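Local coordinates for protein 4-alpha-glucanotransferase (Streptococcus agalactiae, PDB 6M6T) that belongs to the amylomaltases, also called disproportionating enzymes, which are built on a TIM-barrel core with helical additions, at residues Phe143-Ala148 against Gly176-Leu181; Lys108-Leu113 against Ile185-Val190; Gln159-Lys164 against Glu227-Pro232; Ser131-Glu136 against Phe194-Trp199. One frame throughout, in Å; residues are numbered along the deposited sequence.

Contact 1: residues Phe143-Ala148 against Gly176-Leu181; sequences FAEFMA and GYRQKL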
# COMPACT_ATOMS: atom_id res chain seq x y z
N PHE A 143 3.39 19.87 -0.94
CA PHE A 143 2.83 18.95 0.04
C PHE A 143 3.15 19.42 1.46
O PHE A 143 2.32 19.27 2.37
CB PHE A 143 3.35 17.53 -0.18
CG PHE A 143 3.31 16.69 1.06
CD1 PHE A 143 2.14 16.05 1.42
CD2 PHE A 143 4.44 16.57 1.88
CE1 PHE A 143 2.08 15.28 2.57
CE2 PHE A 143 4.38 15.81 3.04
CZ PHE A 143 3.21 15.17 3.39
N ALA A 144 4.35 19.96 1.67
CA ALA A 144 4.72 20.40 3.01
C ALA A 144 3.88 21.60 3.44
O ALA A 144 3.48 21.71 4.61
CB ALA A 144 6.22 20.72 3.07
N GLU A 145 3.57 22.48 2.49
CA GLU A 145 2.67 23.58 2.79
C GLU A 145 1.26 23.06 3.05
O GLU A 145 0.57 23.56 3.93
CB GLU A 145 2.68 24.61 1.66
CG GLU A 145 4.03 25.29 1.50
CD GLU A 145 4.14 26.12 0.23
OE1 GLU A 145 3.08 26.49 -0.32
OE2 GLU A 145 5.29 26.40 -0.20
N PHE A 146 0.82 22.06 2.29
CA PHE A 146 -0.49 21.46 2.58
C PHE A 146 -0.56 20.97 4.01
O PHE A 146 -1.50 21.27 4.74
CB PHE A 146 -0.77 20.32 1.60
CG PHE A 146 -2.10 19.65 1.82
CD1 PHE A 146 -3.25 20.15 1.22
CD2 PHE A 146 -2.20 18.49 2.59
CE1 PHE A 146 -4.48 19.52 1.40
CE2 PHE A 146 -3.42 17.86 2.78
CZ PHE A 146 -4.56 18.38 2.18
N MET A 147 0.45 20.22 4.45
CA MET A 147 0.46 19.71 5.81
C MET A 147 0.54 20.83 6.84
O MET A 147 -0.07 20.74 7.91
CB MET A 147 1.61 18.72 6.02
CG MET A 147 1.44 17.42 5.27
SD MET A 147 -0.06 16.48 5.67
CE MET A 147 -0.18 16.72 7.46
N ALA A 148 1.26 21.90 6.52
CA ALA A 148 1.35 23.01 7.46
C ALA A 148 0.00 23.72 7.59
O ALA A 148 -0.47 23.98 8.70
CB ALA A 148 2.44 23.98 7.00
N GLY A 176 1.07 34.73 1.93
CA GLY A 176 0.93 34.98 3.36
C GLY A 176 1.15 33.74 4.21
O GLY A 176 1.83 33.78 5.25
N TYR A 177 0.60 32.60 3.77
CA TYR A 177 0.70 31.39 4.58
C TYR A 177 2.10 30.77 4.53
O TYR A 177 2.51 30.12 5.49
CB TYR A 177 -0.34 30.38 4.11
CG TYR A 177 -1.69 30.60 4.75
CD1 TYR A 177 -2.52 31.63 4.34
CD2 TYR A 177 -2.11 29.78 5.78
CE1 TYR A 177 -3.75 31.82 4.93
CE2 TYR A 177 -3.34 29.96 6.38
CZ TYR A 177 -4.14 30.98 5.96
OH TYR A 177 -5.36 31.15 6.57
N ARG A 178 2.79 30.95 3.43
CA ARG A 178 4.13 30.33 3.32
C ARG A 178 5.16 31.17 4.05
O ARG A 178 6.28 30.72 4.13
CB ARG A 178 4.57 30.26 1.87
CG ARG A 178 3.51 29.72 0.94
CD ARG A 178 4.11 29.95 -0.41
NE ARG A 178 3.37 29.12 -1.32
CZ ARG A 178 3.39 29.28 -2.62
NH1 ARG A 178 4.13 30.24 -3.14
NH2 ARG A 178 2.69 28.47 -3.39
N GLN A 179 4.80 32.37 4.47
CA GLN A 179 5.71 33.31 5.15
C GLN A 179 5.42 33.20 6.64
O GLN A 179 6.33 33.27 7.44
CB GLN A 179 5.32 34.71 4.71
CG GLN A 179 6.43 35.75 4.65
CD GLN A 179 5.88 37.15 4.58
OE1 GLN A 179 4.80 37.39 4.03
NE2 GLN A 179 6.59 38.09 5.17
N LYS A 180 4.13 33.10 6.94
CA LYS A 180 3.60 32.99 8.29
C LYS A 180 3.86 31.60 8.89
O LYS A 180 3.89 31.47 10.12
CB LYS A 180 2.10 33.37 8.23
CG LYS A 180 1.15 32.76 9.27
CD LYS A 180 -0.31 32.75 8.75
CE LYS A 180 -1.25 31.98 9.69
NZ LYS A 180 -1.08 32.46 11.11
N LEU A 181 4.14 30.59 8.05
CA LEU A 181 4.32 29.21 8.51
C LEU A 181 5.60 28.57 7.98
O LEU A 181 5.65 27.35 7.82
CB LEU A 181 3.11 28.35 8.13
CG LEU A 181 1.74 28.66 8.72
CD1 LEU A 181 0.65 27.98 7.86
CD2 LEU A 181 1.63 28.20 10.19
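Glu145 and Arg178 form a salt bridge between helix 140-152 and the end of helix 171-180. Arg178 NE donates to Glu145 OE1 at 2.8 Å. The N-H to acceptor angle is 137°, so the bond is bent. The donor stands above the carboxylate plane, 35° out of it. The acceptor is in turn tilted from the guanidinium plane, and the two flat groups are 57° apart. Only NE is bonded to Glu145, so the bridge is single rather than a paired, side-on one. The Arg178 chain is extended from CG to NE, which carries NE across to the glutamate. Its NH2 has a long, weak ion pair with Asp142 OD1.

The apolar part is small. Leu181, just past the helix end, turns its CD1 to Ala148. Leu181 CD1 is 4.5 Å from Ala148 CB and 4.2 Å from Ala148 O. Ile185 of helix 182-208 packs against both Glu145 and Ala148, so a third helix lines this joint.

The link between the two helices is thus mainly electrostatic. Arg178 probably offsets the negative charge of Glu145, and in part that of Asp142 near it.

Contact 2: residues Lys108-Leu113 against Ile185-Val190; sequences KRRPVL and IKYHEV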
# COMPACT_ATOMS: atom_id res chain seq x y z
N LYS A 108 2.97 10.95 19.71
CA LYS A 108 4.21 10.72 20.44
C LYS A 108 5.47 10.84 19.59
O LYS A 108 6.55 11.05 20.15
CB LYS A 108 4.17 9.34 21.10
CG LYS A 108 3.16 9.23 22.23
CD LYS A 108 3.62 8.29 23.34
CE LYS A 108 2.57 8.20 24.44
NZ LYS A 108 1.20 7.99 23.88
N ARG A 109 5.38 10.72 18.27
CA ARG A 109 6.61 10.84 17.49
C ARG A 109 7.05 12.28 17.30
O ARG A 109 8.20 12.51 16.93
CB ARG A 109 6.44 10.19 16.12
CG ARG A 109 6.03 8.75 16.16
CD ARG A 109 5.82 8.22 14.75
NE ARG A 109 7.06 8.16 13.97
CZ ARG A 109 7.98 7.21 14.10
NH1 ARG A 109 7.81 6.23 14.99
NH2 ARG A 109 9.07 7.23 13.35
N ARG A 110 6.16 13.25 17.56
CA ARG A 110 6.36 14.59 17.02
C ARG A 110 7.48 15.36 17.72
O ARG A 110 8.33 15.94 17.02
CB ARG A 110 5.04 15.35 17.03
CG ARG A 110 5.08 16.65 16.28
CD ARG A 110 5.46 16.41 14.85
NE ARG A 110 5.56 17.64 14.07
CZ ARG A 110 4.52 18.33 13.60
NH1 ARG A 110 3.27 17.93 13.84
NH2 ARG A 110 4.73 19.43 12.89
N PRO A 111 7.54 15.45 19.06
CA PRO A 111 8.75 16.01 19.70
C PRO A 111 10.05 15.45 19.15
O PRO A 111 11.00 16.21 18.91
CB PRO A 111 8.57 15.62 21.18
CG PRO A 111 7.43 14.61 21.20
CD PRO A 111 6.55 15.03 20.07
N VAL A 112 10.10 14.13 18.93
CA VAL A 112 11.33 13.45 18.50
C VAL A 112 11.72 13.87 17.08
O VAL A 112 12.88 14.23 16.80
CB VAL A 112 11.14 11.93 18.58
CG1 VAL A 112 12.44 11.22 18.26
CG2 VAL A 112 10.54 11.52 19.93
N LEU A 113 10.76 13.78 16.14
CA LEU A 113 11.03 14.18 14.77
C LEU A 113 11.40 15.67 14.70
O LEU A 113 12.29 16.06 13.95
CB LEU A 113 9.81 13.87 13.88
CG LEU A 113 9.48 12.40 13.55
CD1 LEU A 113 8.04 12.21 13.11
CD2 LEU A 113 10.42 11.84 12.50
N ILE A 185 6.66 24.32 7.72
CA ILE A 185 6.78 23.77 6.38
C ILE A 185 8.13 23.08 6.22
O ILE A 185 8.21 21.92 5.77
CB ILE A 185 6.60 24.87 5.32
CG1 ILE A 185 5.18 25.42 5.31
CG2 ILE A 185 6.92 24.34 3.92
CD1 ILE A 185 5.05 26.68 4.45
N LYS A 186 9.21 23.78 6.58
CA LYS A 186 10.53 23.17 6.51
C LYS A 186 10.59 21.87 7.30
O LYS A 186 11.28 20.93 6.90
CB LYS A 186 11.60 24.15 7.00
CG LYS A 186 13.02 23.78 6.62
CD LYS A 186 13.82 24.97 6.11
CE LYS A 186 13.53 25.30 4.65
NZ LYS A 186 13.66 24.11 3.77
N TYR A 187 9.85 21.79 8.42
CA TYR A 187 9.77 20.53 9.15
C TYR A 187 9.35 19.39 8.22
O TYR A 187 9.99 18.33 8.19
CB TYR A 187 8.81 20.65 10.33
CG TYR A 187 8.40 19.30 10.84
CD1 TYR A 187 7.28 18.64 10.31
CD2 TYR A 187 9.15 18.65 11.81
CE1 TYR A 187 6.91 17.38 10.74
CE2 TYR A 187 8.80 17.37 12.25
CZ TYR A 187 7.67 16.74 11.72
OH TYR A 187 7.30 15.48 12.14
N HIS A 188 8.26 19.58 7.47
CA HIS A 188 7.69 18.50 6.67
C HIS A 188 8.55 18.18 5.47
O HIS A 188 8.63 17.02 5.05
CB HIS A 188 6.28 18.85 6.21
CG HIS A 188 5.26 18.79 7.30
ND1 HIS A 188 4.74 17.60 7.78
CD2 HIS A 188 4.64 19.78 7.99
CE1 HIS A 188 3.84 17.86 8.72
NE2 HIS A 188 3.76 19.18 8.86
N GLU A 189 9.20 19.20 4.90
CA GLU A 189 10.21 18.95 3.88
C GLU A 189 11.29 18.02 4.41
O GLU A 189 11.67 17.03 3.75
CB GLU A 189 10.85 20.25 3.42
CG GLU A 189 10.31 20.74 2.10
CD GLU A 189 10.25 22.25 1.99
OE1 GLU A 189 11.25 22.94 2.33
OE2 GLU A 189 9.18 22.74 1.57
N VAL A 190 11.80 18.31 5.60
CA VAL A 190 12.93 17.57 6.13
C VAL A 190 12.50 16.16 6.51
O VAL A 190 13.24 15.19 6.28
CB VAL A 190 13.56 18.35 7.31
CG1 VAL A 190 14.56 17.49 8.08
CG2 VAL A 190 14.25 19.63 6.82
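Tyr187 reaches from helix 182-208 to helix 105-122 and meets Arg110 and Leu113 there. Both helices belong to the long, largely helical connection between the second and third strands of the TIM barrel (43-45 and 212-217). The short segments run nearly at right angles, at 92°. Their axes come no closer than 12.2 Å, so long side chains span the gap.

Tyr187 has the most surface buried here. Its CG lies anti to the backbone N, and the ring extends toward the other helix. Arg110 lies over one face of this ring in a cation-pi contact. Arg110 CZ is 4.2 Å from the centroid of the Tyr187 ring, 26° off the ring normal. The guanidinium is not parallel to the ring; the planes are 34° apart. Arg110 NE sits over the phenol end, 3.3 Å from Tyr187 CZ, while NH2 reaches back over the rim near CD1 and CE1. The arginine chain bends at chi2 to come over the ring. Its NE also makes a salt bridge with Glu114, which helps to hold the group in place.

Leu113 approaches the ring at its edge. The backbone C of Leu113 lies there in the ring plane, and Leu113 CB is 4.0 Å from Tyr187 CE2.

His188 lies beside the tyrosine, with Tyr187 CD1 over the centre of its ring. His188 NE2 is hydrogen-bonded to Glu151 OE1. At the phenol end, Tyr187 OH is 3.5 Å from Leu113 CD1.

Contact 3: residues Gln159-Lys164 against Glu227-Pro232; sequences QEWDDK and EVWTMP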
# COMPACT_ATOMS: atom_id res chain seq x y z
N GLN A 159 -11.56 20.47 2.82
CA GLN A 159 -12.86 21.04 2.46
C GLN A 159 -13.44 21.92 3.56
O GLN A 159 -14.28 22.79 3.27
CB GLN A 159 -13.85 19.93 2.12
CG GLN A 159 -13.52 19.19 0.83
CD GLN A 159 -12.41 18.16 1.00
OE1 GLN A 159 -12.13 17.71 2.12
NE2 GLN A 159 -11.77 17.78 -0.11
N GLU A 160 -13.01 21.73 4.81
CA GLU A 160 -13.57 22.46 5.94
C GLU A 160 -12.59 23.45 6.56
O GLU A 160 -12.79 23.89 7.70
CB GLU A 160 -14.10 21.48 7.00
CG GLU A 160 -13.05 20.49 7.54
CD GLU A 160 -13.57 19.56 8.66
OE1 GLU A 160 -12.77 18.70 9.14
OE2 GLU A 160 -14.77 19.68 9.05
N TRP A 161 -11.53 23.83 5.84
CA TRP A 161 -10.69 24.94 6.30
C TRP A 161 -11.56 26.19 6.41
O TRP A 161 -12.68 26.24 5.90
CB TRP A 161 -9.50 25.21 5.37
CG TRP A 161 -8.45 24.12 5.30
CD1 TRP A 161 -8.37 22.98 6.06
CD2 TRP A 161 -7.32 24.07 4.40
NE1 TRP A 161 -7.27 22.23 5.69
CE2 TRP A 161 -6.61 22.88 4.68
CE3 TRP A 161 -6.83 24.92 3.40
CZ2 TRP A 161 -5.45 22.51 3.99
CZ3 TRP A 161 -5.68 24.55 2.71
CH2 TRP A 161 -5.01 23.36 3.01
N ASP A 162 -11.04 27.21 7.10
CA ASP A 162 -11.82 28.41 7.39
C ASP A 162 -11.64 29.52 6.37
O ASP A 162 -12.55 30.34 6.20
CB ASP A 162 -11.47 28.94 8.78
CG ASP A 162 -11.81 27.95 9.88
OD1 ASP A 162 -11.60 26.73 9.64
OD2 ASP A 162 -12.28 28.38 10.96
N ASP A 163 -10.51 29.57 5.69
CA ASP A 163 -10.15 30.67 4.81
C ASP A 163 -10.34 30.21 3.36
O ASP A 163 -9.48 29.52 2.79
CB ASP A 163 -8.73 31.13 5.12
CG ASP A 163 -8.30 32.32 4.32
OD1 ASP A 163 -9.12 32.88 3.56
OD2 ASP A 163 -7.12 32.70 4.47
N LYS A 164 -11.47 30.59 2.77
CA LYS A 164 -11.77 30.22 1.40
C LYS A 164 -10.70 30.70 0.41
O LYS A 164 -10.51 30.08 -0.64
CB LYS A 164 -13.15 30.76 1.02
CG LYS A 164 -14.30 29.77 1.29
CD LYS A 164 -15.08 30.13 2.55
CE LYS A 164 -15.75 28.90 3.17
NZ LYS A 164 -16.45 29.21 4.45
N GLU A 227 -3.27 17.07 -3.95
CA GLU A 227 -3.60 17.02 -5.37
C GLU A 227 -4.95 17.66 -5.66
O GLU A 227 -5.10 18.40 -6.64
CB GLU A 227 -3.56 15.57 -5.87
CG GLU A 227 -2.17 15.09 -6.31
CD GLU A 227 -1.33 14.55 -5.16
OE1 GLU A 227 -1.91 14.09 -4.15
OE2 GLU A 227 -0.08 14.56 -5.28
N VAL A 228 -5.95 17.38 -4.82
CA VAL A 228 -7.23 18.07 -4.88
C VAL A 228 -7.05 19.56 -4.67
O VAL A 228 -7.84 20.37 -5.17
CB VAL A 228 -8.18 17.46 -3.83
CG1 VAL A 228 -9.47 18.26 -3.72
CG2 VAL A 228 -8.47 16.00 -4.18
N TRP A 229 -6.00 19.95 -3.94
CA TRP A 229 -5.69 21.34 -3.69
C TRP A 229 -5.00 22.02 -4.89
O TRP A 229 -5.52 22.99 -5.44
CB TRP A 229 -4.82 21.44 -2.44
CG TRP A 229 -4.75 22.80 -1.87
CD1 TRP A 229 -5.78 23.67 -1.71
CD2 TRP A 229 -3.57 23.46 -1.39
NE1 TRP A 229 -5.32 24.83 -1.17
CE2 TRP A 229 -3.97 24.73 -0.96
CE3 TRP A 229 -2.22 23.10 -1.30
CZ2 TRP A 229 -3.07 25.65 -0.42
CZ3 TRP A 229 -1.33 24.02 -0.78
CH2 TRP A 229 -1.76 25.28 -0.34
N THR A 230 -3.83 21.51 -5.30
CA THR A 230 -3.05 22.17 -6.34
C THR A 230 -3.50 21.84 -7.75
O THR A 230 -3.17 22.59 -8.69
CB THR A 230 -1.57 21.80 -6.22
OG1 THR A 230 -1.40 20.47 -6.72
CG2 THR A 230 -1.10 21.85 -4.79
N MET A 231 -4.21 20.73 -7.95
CA MET A 231 -4.58 20.27 -9.28
C MET A 231 -6.04 19.81 -9.28
O MET A 231 -6.33 18.64 -9.58
CB MET A 231 -3.65 19.15 -9.74
CG MET A 231 -2.20 19.55 -9.98
SD MET A 231 -1.23 18.09 -10.46
CE MET A 231 -0.98 17.31 -8.86
N PRO A 232 -6.98 20.70 -8.98
CA PRO A 232 -8.39 20.28 -8.87
C PRO A 232 -9.00 19.80 -10.17
O PRO A 232 -10.01 19.09 -10.15
CB PRO A 232 -9.10 21.54 -8.36
CG PRO A 232 -8.26 22.66 -8.89
CD PRO A 232 -6.84 22.16 -8.83
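Trp161 points the edge of its indole at one face of Trp229. The pair is T-shaped, or edge-to-face, with planes 70° apart. The centroids of the six-membered ring of Trp161 and the five-membered ring of Trp229 are 5.3 Å apart. Trp161 CZ3 does the touching. Trp161 CZ3 stands 3.7 Å above the plane of Trp229, offset toward the rim. The same Trp161 CZ3 is 3.9 Å from Trp229 NE1 and 4.1 Å from Trp229 CE2.

The two side chains leave their backbones differently. Trp161 has CG beside its backbone N, anti to the carbonyl carbon, at chi1 -67°. Trp229 has CG anti to its backbone N, at chi1 -164°. The two side chains cross at about a right angle. Trp229 NE1 is hydrogen-bonded to the backbone O of Ile166, which helps to fix the rotation of the indole. Arg169 adds a cation-pi contact to the same tryptophan.

Next to the ring pair, Gln159 brings its amide end to Val228. Gln159 NE2 is 4.3 Å from Val228 CG1, a loose contact. The amide is held by its bond to Ala223 O. The Gln159 side chain is about 10 Å from a bound AC1, and none of these residues lines the glycan pockets.

With Phe146 and Phe153 the two indoles form a buried aromatic cluster, and Ile149 of helix 140-152 packs against both indoles. The cluster joins the loop after helix 140-152 to the short helix 226-230, in the connections that flank the third strand of the TIM barrel.

Contact 4: residues Ser131-Glu136 against Phe194-Trp199; sequences SDFLQE and FFYKQW
The rings of Phe133 and Tyr196 meet obliquely, with planes 59° apart. Their centroids are 5.9 Å apart. The side chains cross at about a right angle. The corner of the phenylalanine ring does the touching: Phe133 CE1 is 3.7 Å from Tyr196 CB, and Phe133 CZ is 4.0 Å from that same Tyr196 CB. Both atoms also come near Tyr196 CG, so Phe133 packs at the root of the tyrosine. A second aromatic partner of Phe133 is Tyr193, and that pair is edge-to-face.

Phe133 has CG anti to its backbone N, at chi1 170°, which extends the ring from helix 126-134 toward helix 182-208. Both helices lie in the largely helical stretch between TIM-barrel strands 43-45 and 212-217. The contact joins the 131-136 part of the chain to the middle of helix 182-208.

Val140 of helix 140-152 also packs on Phe133, and Glu137 touches Tyr196. Both ring residues are buried. The one polar atom of the tyrosine side chain is satisfied elsewhere: Tyr196 OH is hydrogen-bonded to the backbone O of Val65.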
# COMPACT_ATOMS: atom_id res chain seq x y z
N SER A 131 18.12 20.94 -0.37
CA SER A 131 17.71 21.48 -1.66
C SER A 131 18.10 20.54 -2.79
O SER A 131 17.31 20.33 -3.72
CB SER A 131 18.32 22.88 -1.86
OG SER A 131 19.48 22.84 -2.68
N ASP A 132 19.30 19.96 -2.72
CA ASP A 132 19.66 18.90 -3.66
C ASP A 132 18.64 17.76 -3.65
O ASP A 132 18.50 17.04 -4.65
CB ASP A 132 21.05 18.35 -3.33
CG ASP A 132 22.09 18.71 -4.37
OD1 ASP A 132 21.71 19.18 -5.48
OD2 ASP A 132 23.30 18.51 -4.09
N PHE A 133 17.95 17.56 -2.52
CA PHE A 133 16.84 16.61 -2.47
C PHE A 133 15.59 17.14 -3.17
O PHE A 133 14.97 16.44 -3.98
CB PHE A 133 16.54 16.26 -1.01
CG PHE A 133 15.28 15.48 -0.81
CD1 PHE A 133 15.18 14.17 -1.26
CD2 PHE A 133 14.18 16.05 -0.19
CE1 PHE A 133 14.02 13.44 -1.08
CE2 PHE A 133 13.01 15.34 -0.00
CZ PHE A 133 12.92 14.03 -0.45
N LEU A 134 15.19 18.38 -2.86
CA LEU A 134 13.96 18.93 -3.45
C LEU A 134 14.05 19.04 -4.97
O LEU A 134 13.01 19.15 -5.64
CB LEU A 134 13.64 20.31 -2.87
CG LEU A 134 13.47 20.36 -1.36
CD1 LEU A 134 13.48 21.80 -0.90
CD2 LEU A 134 12.21 19.66 -0.95
N GLN A 135 15.27 19.02 -5.52
CA GLN A 135 15.40 19.11 -6.96
C GLN A 135 15.04 17.79 -7.64
O GLN A 135 14.57 17.80 -8.79
CB GLN A 135 16.82 19.57 -7.34
CG GLN A 135 16.93 19.94 -8.81
CD GLN A 135 17.98 20.98 -9.12
OE1 GLN A 135 18.87 21.25 -8.30
NE2 GLN A 135 17.89 21.58 -10.32
N GLU A 136 15.24 16.66 -6.97
CA GLU A 136 14.86 15.37 -7.52
C GLU A 136 13.43 14.97 -7.18
O GLU A 136 12.80 14.23 -7.93
CB GLU A 136 15.84 14.27 -7.06
CG GLU A 136 17.31 14.59 -7.38
CD GLU A 136 18.31 13.76 -6.59
OE1 GLU A 136 19.09 14.37 -5.81
OE2 GLU A 136 18.35 12.52 -6.76
N PHE A 194 14.14 12.66 5.22
CA PHE A 194 14.48 11.51 6.05
C PHE A 194 13.89 10.24 5.48
O PHE A 194 14.59 9.23 5.30
CB PHE A 194 13.95 11.71 7.46
CG PHE A 194 14.71 12.69 8.25
CD1 PHE A 194 16.07 12.84 8.05
CD2 PHE A 194 14.07 13.46 9.20
CE1 PHE A 194 16.79 13.74 8.78
CE2 PHE A 194 14.78 14.37 9.92
CZ PHE A 194 16.14 14.51 9.72
N PHE A 195 12.58 10.26 5.24
CA PHE A 195 11.90 9.13 4.62
C PHE A 195 12.68 8.62 3.44
O PHE A 195 13.05 7.44 3.39
CB PHE A 195 10.50 9.53 4.17
CG PHE A 195 9.62 8.36 3.87
CD1 PHE A 195 9.64 7.78 2.61
CD2 PHE A 195 8.81 7.82 4.85
CE1 PHE A 195 8.84 6.68 2.33
CE2 PHE A 195 8.00 6.72 4.59
CZ PHE A 195 8.01 6.15 3.32
N TYR A 196 12.91 9.48 2.45
CA TYR A 196 13.48 8.98 1.21
C TYR A 196 14.91 8.48 1.40
O TYR A 196 15.27 7.44 0.85
CB TYR A 196 13.39 10.05 0.12
CG TYR A 196 12.06 9.98 -0.57
CD1 TYR A 196 10.89 10.26 0.12
CD2 TYR A 196 11.97 9.60 -1.92
CE1 TYR A 196 9.65 10.19 -0.50
CE2 TYR A 196 10.73 9.53 -2.55
CZ TYR A 196 9.58 9.82 -1.82
OH TYR A 196 8.34 9.75 -2.42
N LYS A 197 15.73 9.19 2.20
CA LYS A 197 17.09 8.73 2.50
C LYS A 197 17.08 7.31 3.08
O LYS A 197 17.75 6.40 2.56
CB LYS A 197 17.75 9.74 3.45
CG LYS A 197 19.26 9.61 3.63
CD LYS A 197 19.62 9.64 5.12
CE LYS A 197 20.94 10.35 5.38
NZ LYS A 197 22.01 9.84 4.48
N GLN A 198 16.28 7.10 4.13
CA GLN A 198 16.20 5.79 4.78
C GLN A 198 15.61 4.73 3.86
O GLN A 198 16.14 3.61 3.74
CB GLN A 198 15.40 5.90 6.08
CG GLN A 198 15.96 7.00 6.96
CD GLN A 198 15.76 6.79 8.45
OE1 GLN A 198 14.83 6.10 8.88
NE2 GLN A 198 16.63 7.40 9.24
N TRP A 199 14.51 5.07 3.17
CA TRP A 199 13.85 4.11 2.31
C TRP A 199 14.77 3.66 1.18
O TRP A 199 14.81 2.47 0.85
CB TRP A 199 12.56 4.67 1.72
CG TRP A 199 12.22 3.86 0.52
CD1 TRP A 199 12.49 4.15 -0.79
CD2 TRP A 199 11.65 2.55 0.53
NE1 TRP A 199 12.08 3.11 -1.60
CE2 TRP A 199 11.57 2.12 -0.80
CE3 TRP A 199 11.19 1.71 1.54
CZ2 TRP A 199 11.05 0.88 -1.15
CZ3 TRP A 199 10.66 0.50 1.20
CH2 TRP A 199 10.60 0.09 -0.13

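How the contacts relate
The segments follow in the order 108-113, 131-136, 143-148, 159-164, 176-181, 185-190, 194-199 and 227-232. All but the last lie between barrel strands 43-45 and 212-217, the second and third of the eight. Contacts 2 and 4 share helix 182-208, with centres about 15 Å apart. Contact 1 is nested inside the loops that each of them closes. Its centre is about 14 Å from that of contact 2 and about 13 Å from that of contact 3, and it touches both. Contact 3 crosses the other three along the chain and ties this helical connection to helix 226-230, which follows the third strand. The four contacts thus pack the connection's helices on one another and on the chain beyond that strand.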